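PDB 3NX4: putative oxidoreductase from Salmonella enterica subsp. enterica serovar Typhimurium, which probably reduces acryloyl-CoA with NADPH as hydride donor, acting as an oxidoreductase of the medium-chain dehydrogenase/reductase superfamily. Local coordinates for residues I63-T68 with E100-K105; K226-M231 with F246-T251; G148-T153 with A165-L170. All blocks are in the same frame, centred on the assembly; numbering follows the deposited sequence.

Interaction 1: residues I63-T68 with E100-K105; sequences IDFAGT and ERARVK
Phe65 reaches across to Ala102 and Val104 with one corner of its ring, CE2 doing most of the touching. The methyl of Ala102 comes at the ring obliquely, with CB 3.7 Å from Phe65 CE2 and somewhat farther from the ring atoms flanking it. Val104 approaches from the opposite direction and lies at the ring's edge, near its plane, where Val104 CG1 is 4.1 Å from Phe65 CE2. Phe65 CB already points to strand 101-104, and CG set between the backbone N and the carbonyl carbon (chi1 69°) fixes which way the ring swings. Strands 64-72 and 101-104 both pair antiparallel with strand 30-39 in the curled sheet of the GroES-like domain, and no hydrogen bond joins the two segments. A long aromatic suits this place, since the nearest CA atoms, Phe65 CA and Ala102 CA, are 8.6 Å apart. The short methyl of Ala102 lets the ring settle close to its strand, while the branched Val104 fills the side. Val32 and Val34 of strand 30-39, with Leu85 and Leu109, also pack on Phe65, making the ring's surroundings largely apolar. Asp64 and Ala66 instead turn to helix 118-140, and Arg103 points away from strand 64-72.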
loop_
_atom_site.group_PDB
_atom_site.type_symbol
_atom_site.label_atom_id
_atom_site.label_comp_id
_atom_site.label_asym_id
_atom_site.label_seq_id
_atom_site.Cartn_x
_atom_site.Cartn_y
_atom_site.Cartn_z
ATOM N N ILE A 63 -15.654 4.659 22.142
ATOM C CA ILE A 63 -15.948 4.628 20.718
ATOM C C ILE A 63 -16.852 3.451 20.356
ATOM O O ILE A 63 -17.296 3.333 19.216
ATOM C CB ILE A 63 -14.647 4.591 19.869
ATOM C CG1 ILE A 63 -13.866 3.296 20.119
ATOM C CG2 ILE A 63 -13.773 5.804 20.182
ATOM C CD1 ILE A 63 -12.509 3.253 19.401
ATOM N N ASP A 64 -17.121 2.586 21.330
ATOM C CA ASP A 64 -17.977 1.425 21.107
ATOM C C ASP A 64 -19.113 1.386 22.122
ATOM O O ASP A 64 -18.975 1.883 23.237
ATOM C CB ASP A 64 -17.188 0.117 21.296
ATOM C CG ASP A 64 -15.935 0.040 20.456
ATOM O OD1 ASP A 64 -15.871 0.689 19.391
ATOM O OD2 ASP A 64 -15.017 -0.713 20.861
ATOM N N PHE A 65 -20.223 0.763 21.744
ATOM C CA PHE A 65 -21.218 0.340 22.725
ATOM C C PHE A 65 -22.157 -0.697 22.123
ATOM O O PHE A 65 -22.258 -0.828 20.903
ATOM C CB PHE A 65 -21.987 1.527 23.340
ATOM C CG PHE A 65 -22.920 2.241 22.372
ATOM C CD1 PHE A 65 -24.073 1.628 21.912
ATOM C CD2 PHE A 65 -22.640 3.533 21.943
ATOM C CE1 PHE A 65 -24.941 2.296 21.029
ATOM C CE2 PHE A 65 -23.496 4.201 21.072
ATOM C CZ PHE A 65 -24.644 3.578 20.611
ATOM N N ALA A 66 -22.817 -1.454 22.989
ATOM C CA ALA A 66 -23.890 -2.338 22.570
ATOM C C ALA A 66 -25.023 -2.223 23.584
ATOM O O ALA A 66 -24.782 -2.182 24.790
ATOM C CB ALA A 66 -23.403 -3.762 22.481
ATOM N N GLY A 67 -26.256 -2.176 23.102
ATOM C CA GLY A 67 -27.383 -2.063 24.006
ATOM C C GLY A 67 -28.698 -2.220 23.291
ATOM O O GLY A 67 -28.752 -2.717 22.163
ATOM N N THR A 68 -29.761 -1.780 23.957
ATOM C CA THR A 68 -31.111 -1.925 23.450
ATOM C C THR A 68 -31.710 -0.554 23.192
ATOM O O THR A 68 -31.605 0.347 24.025
ATOM C CB THR A 68 -31.998 -2.658 24.490
ATOM O OG1 THR A 68 -31.382 -3.899 24.846
ATOM C CG2 THR A 68 -33.380 -2.933 23.929
ATOM N N GLU A 100 -24.464 4.939 30.699
ATOM C CA GLU A 100 -25.645 4.092 30.768
ATOM C C GLU A 100 -26.582 4.293 29.588
ATOM O O GLU A 100 -27.350 3.397 29.249
ATOM C CB GLU A 100 -26.376 4.290 32.098
ATOM C CG GLU A 100 -25.573 3.759 33.279
ATOM C CD GLU A 100 -26.341 3.825 34.585
ATOM O OE1 GLU A 100 -27.258 4.665 34.688
ATOM O OE2 GLU A 100 -26.029 3.032 35.501
ATOM N N ARG A 101 -26.500 5.460 28.957
ATOM C CA ARG A 101 -27.320 5.765 27.783
ATOM C C ARG A 101 -26.507 6.513 26.742
ATOM O O ARG A 101 -25.576 7.242 27.078
ATOM C CB ARG A 101 -28.526 6.636 28.164
ATOM C CG ARG A 101 -29.151 6.301 29.499
ATOM C CD ARG A 101 -30.447 5.548 29.329
ATOM N NE ARG A 101 -31.186 5.460 30.586
ATOM C CZ ARG A 101 -31.179 4.400 31.390
ATOM N NH1 ARG A 101 -30.469 3.323 31.074
ATOM N NH2 ARG A 101 -31.889 4.418 32.512
ATOM N N ALA A 102 -26.887 6.351 25.478
ATOM C CA ALA A 102 -26.262 7.085 24.386
ATOM C C ALA A 102 -27.353 7.524 23.430
ATOM O O ALA A 102 -28.400 6.878 23.337
ATOM C CB ALA A 102 -25.222 6.219 23.655
ATOM N N ARG A 103 -27.122 8.637 22.745
ATOM C CA ARG A 103 -28.056 9.114 21.730
ATOM C C ARG A 103 -27.278 9.439 20.468
ATOM O O ARG A 103 -26.339 10.235 20.503
ATOM C CB ARG A 103 -28.823 10.343 22.224
ATOM C CG ARG A 103 -29.998 10.710 21.323
ATOM C CD ARG A 103 -30.748 11.961 21.830
ATOM N NE ARG A 103 -31.087 11.839 23.237
ATOM C CZ ARG A 103 -31.434 12.860 24.014
ATOM N NH1 ARG A 103 -31.485 14.087 23.514
ATOM N NH2 ARG A 103 -31.724 12.654 25.291
ATOM N N VAL A 104 -27.667 8.817 19.358
ATOM C CA VAL A 104 -26.868 8.845 18.140
ATOM C C VAL A 104 -27.726 8.835 16.889
ATOM O O VAL A 104 -28.940 8.642 16.949
ATOM C CB VAL A 104 -25.927 7.616 18.052
ATOM C CG1 VAL A 104 -24.934 7.611 19.206
ATOM C CG2 VAL A 104 -26.738 6.321 18.027
ATOM N N LYS A 105 -27.079 9.035 15.747
ATOM C CA LYS A 105 -27.761 8.979 14.466
ATOM C C LYS A 105 -27.965 7.528 14.086
ATOM O O LYS A 105 -27.079 6.707 14.285
ATOM C CB LYS A 105 -26.907 9.630 13.388
ATOM C CG LYS A 105 -26.581 11.088 13.611
ATOM C CD LYS A 105 -25.850 11.629 12.388
ATOM C CE LYS A 105 -25.380 13.060 12.592
ATOM N NZ LYS A 105 -24.561 13.537 11.437
#

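Interaction 2: residues K226-M231 with F246-T251; sequences KVLAQM and FALPTT
Beside the seam where strand 247-251 pairs antiparallel with the corresponding strand of the second subunit, Leu228 of helix 221-229 packs against Leu248 and Thr250. A single methyl of the helix makes both approaches: Leu228 CD1 lies 3.9 Å from Thr250 OG1 and 4.3 Å from Leu248 CD1. The side chains of Leu228 and Thr250 cross at about a right angle, and the hydroxyl comes closest to the leucine, with the Thr250 methyl a little farther off. A first torsion that sets OG1 opposite the backbone N and beside the carbonyl carbon (chi1 -176°) brings it nearest. Leu248 leaves its strand at a slant, its isobutyl end also touching Leu224 one turn earlier in the helix. The sheet thus runs on from one subunit into the other, helix 221-229 of the nucleotide-binding domain lying against it. Long, branched and apolar, Leu228 bridges from the helix to both this strand and Val237 of the parallel sheet; beta-branched Thr250 suits the extended strand and offers a methyl as well as a hydroxyl. Thr250 and Leu248 also meet Leu248 and Thr250 of the second subunit. Between Leu248 and Thr250 of one strand, Pro249 centres an inverse gamma turn.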
loop_
_atom_site.group_PDB
_atom_site.type_symbol
_atom_site.label_atom_id
_atom_site.label_comp_id
_atom_site.label_asym_id
_atom_site.label_seq_id
_atom_site.Cartn_x
_atom_site.Cartn_y
_atom_site.Cartn_z
ATOM N N LYS A 226 10.505 -2.499 9.276
ATOM C CA LYS A 226 11.244 -3.745 9.086
ATOM C C LYS A 226 10.363 -4.847 8.506
ATOM O O LYS A 226 10.802 -5.624 7.660
ATOM C CB LYS A 226 11.897 -4.224 10.383
ATOM C CG LYS A 226 12.809 -5.423 10.137
ATOM C CD LYS A 226 13.971 -5.472 11.107
ATOM C CE LYS A 226 14.822 -6.700 10.850
ATOM N NZ LYS A 226 15.750 -6.948 11.968
ATOM N N VAL A 227 9.124 -4.922 8.975
ATOM C CA VAL A 227 8.147 -5.827 8.365
ATOM C C VAL A 227 8.038 -5.575 6.859
ATOM O O VAL A 227 8.050 -6.518 6.070
ATOM C CB VAL A 227 6.777 -5.746 9.063
ATOM C CG1 VAL A 227 5.702 -6.470 8.250
ATOM C CG2 VAL A 227 6.885 -6.358 10.486
ATOM N N LEU A 228 7.951 -4.311 6.457
ATOM C CA LEU A 228 7.948 -4.003 5.022
ATOM C C LEU A 228 9.184 -4.543 4.309
ATOM O O LEU A 228 9.071 -5.056 3.200
ATOM C CB LEU A 228 7.819 -2.502 4.762
ATOM C CG LEU A 228 6.448 -1.893 5.052
ATOM C CD1 LEU A 228 6.577 -0.382 5.146
ATOM C CD2 LEU A 228 5.448 -2.300 3.981
ATOM N N ALA A 229 10.352 -4.429 4.941
ATOM C CA ALA A 229 11.610 -4.900 4.346
ATOM C C ALA A 229 11.696 -6.429 4.238
ATOM O O ALA A 229 12.529 -6.966 3.492
ATOM C CB ALA A 229 12.827 -4.343 5.131
ATOM N N GLN A 230 10.823 -7.112 4.977
ATOM C CA GLN A 230 10.790 -8.571 5.056
ATOM C C GLN A 230 9.657 -9.223 4.255
ATOM O O GLN A 230 9.450 -10.438 4.347
ATOM C CB GLN A 230 10.610 -8.997 6.523
ATOM C CG GLN A 230 11.831 -8.726 7.418
ATOM C CD GLN A 230 11.553 -9.007 8.892
ATOM O OE1 GLN A 230 10.407 -8.994 9.332
ATOM N NE2 GLN A 230 12.616 -9.253 9.660
HETATM N N MSE A 231 8.889 -8.428 3.519
HETATM C CA MSE A 231 7.748 -8.981 2.775
HETATM C C MSE A 231 8.185 -9.806 1.563
HETATM O O MSE A 231 9.115 -9.426 0.831
HETATM C CB MSE A 231 6.796 -7.868 2.310
HETATM C CG MSE A 231 6.216 -7.029 3.443
HETATM SE SE MSE A 231 5.304 -8.093 4.828
HETATM C CE MSE A 231 4.024 -9.063 3.723
ATOM N N PHE A 246 3.925 7.000 15.267
ATOM C CA PHE A 246 3.184 7.284 14.029
ATOM C C PHE A 246 4.098 7.467 12.816
ATOM O O PHE A 246 3.635 7.429 11.679
ATOM C CB PHE A 246 2.307 8.527 14.194
ATOM C CG PHE A 246 3.086 9.805 14.253
ATOM C CD1 PHE A 246 3.335 10.534 13.103
ATOM C CD2 PHE A 246 3.592 10.268 15.457
ATOM C CE1 PHE A 246 4.067 11.709 13.155
ATOM C CE2 PHE A 246 4.326 11.443 15.516
ATOM C CZ PHE A 246 4.560 12.163 14.363
ATOM N N ALA A 247 5.390 7.681 13.045
ATOM C CA ALA A 247 6.309 7.858 11.924
ATOM C C ALA A 247 6.430 6.557 11.136
ATOM O O ALA A 247 6.195 5.472 11.675
ATOM C CB ALA A 247 7.680 8.322 12.413
ATOM N N LEU A 248 6.806 6.674 9.870
ATOM C CA LEU A 248 7.038 5.518 9.013
ATOM C C LEU A 248 8.358 5.710 8.275
ATOM O O LEU A 248 8.369 6.155 7.138
ATOM C CB LEU A 248 5.886 5.293 8.043
ATOM C CG LEU A 248 6.034 4.036 7.187
ATOM C CD1 LEU A 248 6.634 2.899 7.984
ATOM C CD2 LEU A 248 4.708 3.638 6.580
ATOM N N PRO A 249 9.465 5.393 8.937
ATOM C CA PRO A 249 10.795 5.575 8.350
ATOM C C PRO A 249 11.173 4.400 7.471
ATOM O O PRO A 249 11.911 3.515 7.885
ATOM C CB PRO A 249 11.700 5.602 9.576
ATOM C CG PRO A 249 11.011 4.737 10.552
ATOM C CD PRO A 249 9.541 4.937 10.334
ATOM N N THR A 250 10.662 4.415 6.248
ATOM C CA THR A 250 10.881 3.340 5.298
ATOM C C THR A 250 11.484 3.843 3.990
ATOM O O THR A 250 11.869 4.999 3.873
ATOM C CB THR A 250 9.568 2.566 5.022
ATOM O OG1 THR A 250 9.832 1.455 4.163
ATOM C CG2 THR A 250 8.537 3.467 4.380
ATOM N N THR A 251 11.599 2.941 3.026
ATOM C CA THR A 251 12.121 3.265 1.713
ATOM C C THR A 251 11.154 2.730 0.671
ATOM O O THR A 251 10.290 1.914 0.971
ATOM C CB THR A 251 13.505 2.662 1.461
ATOM O OG1 THR A 251 13.379 1.265 1.183
ATOM C CG2 THR A 251 14.412 2.868 2.663
#

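Interaction 3: residues G148-T153 with A165-L170; sequences GEVVVT and ALLHKL
Neither segment brings a flat side chain to the contact where Leu167 meets Val150 and Val152; the flat surface here is the sheet itself. Val150 and Val152 project from the face of strand 150-152 that helix 158-169 covers, whereas Val151 points to the other face. At the strand's two edges run strands 174-178 and 212-217, both parallel to it. From the helix Leu167 sends one methyl into the groove between the two valines, so that Leu167 CD1 lies 3.6 Å from Val150 CG1 and 3.7 Å from Val152 CG2. The two valines offer different branches: the CG1 of Val150 stands opposite its backbone N, while the CG2 of Val152 sits beside its own. Leu167 meets Val150 at about a right angle and Val152 obliquely. Its reach comes from an extended side chain, CD1 being trans to CA (chi2 166°), which spans the 8.1 Å separating Leu167 CA from Val150 CA. Beta-branched valine suits the strand, presenting a broad, stiff surface of methyls, and the longer leucine suits the helix, which must reach down to that surface. Tyr172, from the loop after the helix, packs on both Leu167 and Val150; Val174 and Ile216 also pack on Leu167, and Leu138 of helix 118-140 on Val150, surrounding the contact with largely apolar side chains. Farther along the unit, Ser156, Gly158 and Val159 bind NADP in the turn and at the start of the helix. Strand 150-152, helix 158-169 and strand 174-178 form the first beta-alpha-beta unit of a Rossmann fold, of which this packing of helix on parallel sheet is typical.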
loop_
_atom_site.group_PDB
_atom_site.type_symbol
_atom_site.label_atom_id
_atom_site.label_comp_id
_atom_site.label_asym_id
_atom_site.label_seq_id
_atom_site.Cartn_x
_atom_site.Cartn_y
_atom_site.Cartn_z
ATOM N N GLY A 148 1.865 -18.542 2.250
ATOM C CA GLY A 148 2.974 -18.357 3.169
ATOM C C GLY A 148 2.535 -17.802 4.507
ATOM O O GLY A 148 1.351 -17.656 4.775
ATOM N N GLU A 149 3.511 -17.453 5.336
ATOM C CA GLU A 149 3.261 -17.099 6.728
ATOM C C GLU A 149 2.759 -15.661 6.853
ATOM O O GLU A 149 3.178 -14.790 6.107
ATOM C CB GLU A 149 4.571 -17.298 7.523
ATOM C CG GLU A 149 4.436 -17.216 9.015
ATOM C CD GLU A 149 5.714 -17.707 9.726
ATOM O OE1 GLU A 149 6.650 -18.185 9.038
ATOM O OE2 GLU A 149 5.775 -17.613 10.965
ATOM N N VAL A 150 1.857 -15.417 7.797
ATOM C CA VAL A 150 1.377 -14.061 8.065
ATOM C C VAL A 150 1.838 -13.571 9.443
ATOM O O VAL A 150 1.633 -14.257 10.457
ATOM C CB VAL A 150 -0.143 -14.005 7.968
ATOM C CG1 VAL A 150 -0.678 -12.622 8.371
ATOM C CG2 VAL A 150 -0.584 -14.354 6.535
ATOM N N VAL A 151 2.491 -12.409 9.488
ATOM C CA VAL A 151 2.972 -11.877 10.770
ATOM C C VAL A 151 1.998 -10.839 11.350
ATOM O O VAL A 151 1.446 -10.014 10.615
ATOM C CB VAL A 151 4.410 -11.301 10.654
ATOM C CG1 VAL A 151 4.453 -10.160 9.679
ATOM C CG2 VAL A 151 4.940 -10.867 12.029
ATOM N N VAL A 152 1.780 -10.901 12.664
ATOM C CA VAL A 152 0.921 -9.944 13.373
ATOM C C VAL A 152 1.793 -9.263 14.415
ATOM O O VAL A 152 2.393 -9.938 15.238
ATOM C CB VAL A 152 -0.254 -10.659 14.117
ATOM C CG1 VAL A 152 -1.127 -9.643 14.894
ATOM C CG2 VAL A 152 -1.103 -11.460 13.142
ATOM N N THR A 153 1.875 -7.938 14.371
ATOM C CA THR A 153 2.685 -7.185 15.323
ATOM C C THR A 153 1.768 -6.651 16.433
ATOM O O THR A 153 0.545 -6.719 16.311
ATOM C CB THR A 153 3.450 -6.036 14.632
ATOM O OG1 THR A 153 2.522 -5.084 14.105
ATOM C CG2 THR A 153 4.311 -6.579 13.472
ATOM N N ALA A 165 -6.342 -14.973 16.197
ATOM C CA ALA A 165 -7.440 -15.936 16.303
ATOM C C ALA A 165 -8.152 -16.144 14.969
ATOM O O ALA A 165 -8.480 -17.270 14.605
ATOM C CB ALA A 165 -8.443 -15.494 17.370
ATOM N N LEU A 166 -8.392 -15.053 14.250
ATOM C CA LEU A 166 -9.017 -15.121 12.922
ATOM C C LEU A 166 -8.134 -15.861 11.912
ATOM O O LEU A 166 -8.582 -16.798 11.258
ATOM C CB LEU A 166 -9.320 -13.718 12.391
ATOM C CG LEU A 166 -10.433 -12.970 13.124
ATOM C CD1 LEU A 166 -10.452 -11.524 12.663
ATOM C CD2 LEU A 166 -11.776 -13.653 12.869
ATOM N N LEU A 167 -6.885 -15.426 11.785
ATOM C CA LEU A 167 -5.958 -16.054 10.845
ATOM C C LEU A 167 -5.805 -17.532 11.166
ATOM O O LEU A 167 -5.748 -18.362 10.269
ATOM C CB LEU A 167 -4.579 -15.378 10.880
ATOM C CG LEU A 167 -4.561 -13.928 10.361
ATOM C CD1 LEU A 167 -3.252 -13.237 10.757
ATOM C CD2 LEU A 167 -4.802 -13.861 8.843
ATOM N N HIS A 168 -5.724 -17.858 12.453
ATOM C CA HIS A 168 -5.614 -19.253 12.846
ATOM C C HIS A 168 -6.834 -20.056 12.379
ATOM O O HIS A 168 -6.702 -21.138 11.812
ATOM C CB HIS A 168 -5.474 -19.374 14.359
ATOM C CG HIS A 168 -5.406 -20.789 14.832
ATOM N ND1 HIS A 168 -4.365 -21.632 14.504
ATOM C CD2 HIS A 168 -6.256 -21.517 15.596
ATOM C CE1 HIS A 168 -4.574 -22.817 15.051
ATOM N NE2 HIS A 168 -5.714 -22.773 15.717
ATOM N N LYS A 169 -8.023 -19.523 12.624
ATOM C CA LYS A 169 -9.258 -20.204 12.221
ATOM C C LYS A 169 -9.307 -20.389 10.713
ATOM O O LYS A 169 -9.752 -21.427 10.223
ATOM C CB LYS A 169 -10.491 -19.406 12.668
ATOM C CG LYS A 169 -11.805 -20.145 12.455
ATOM C CD LYS A 169 -12.376 -19.843 11.060
ATOM C CE LYS A 169 -13.800 -20.411 10.898
ATOM N NZ LYS A 169 -14.352 -20.098 9.545
ATOM N N LEU A 170 -8.852 -19.370 9.984
ATOM C CA LEU A 170 -8.910 -19.376 8.533
ATOM C C LEU A 170 -7.843 -20.263 7.898
ATOM O O LEU A 170 -7.804 -20.404 6.682
ATOM C CB LEU A 170 -8.819 -17.950 7.976
ATOM C CG LEU A 170 -10.088 -17.166 8.330
ATOM C CD1 LEU A 170 -9.879 -15.662 8.212
ATOM C CD2 LEU A 170 -11.320 -17.645 7.500
#

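In the fold
All three contacts are buried and apolar in character, and none has a hydrogen bond between its segments, but they serve different parts of the chain. Interaction 1 joins two strands inside the GroES-like domain, its centre about 38 Å from that of interaction 2 and about 32 Å from that of interaction 3. The latter two both pack a leucine from a helix onto a strand in the nucleotide-binding half. They touch each other, Val227 CG2 lying 3.9 Å from Thr153 CG2. Interaction 3 belongs to the parallel sheet's core, whereas interaction 2 sits at the subunit interface and includes a threonine hydroxyl. An aromatic ring contributes to interaction 1 alone.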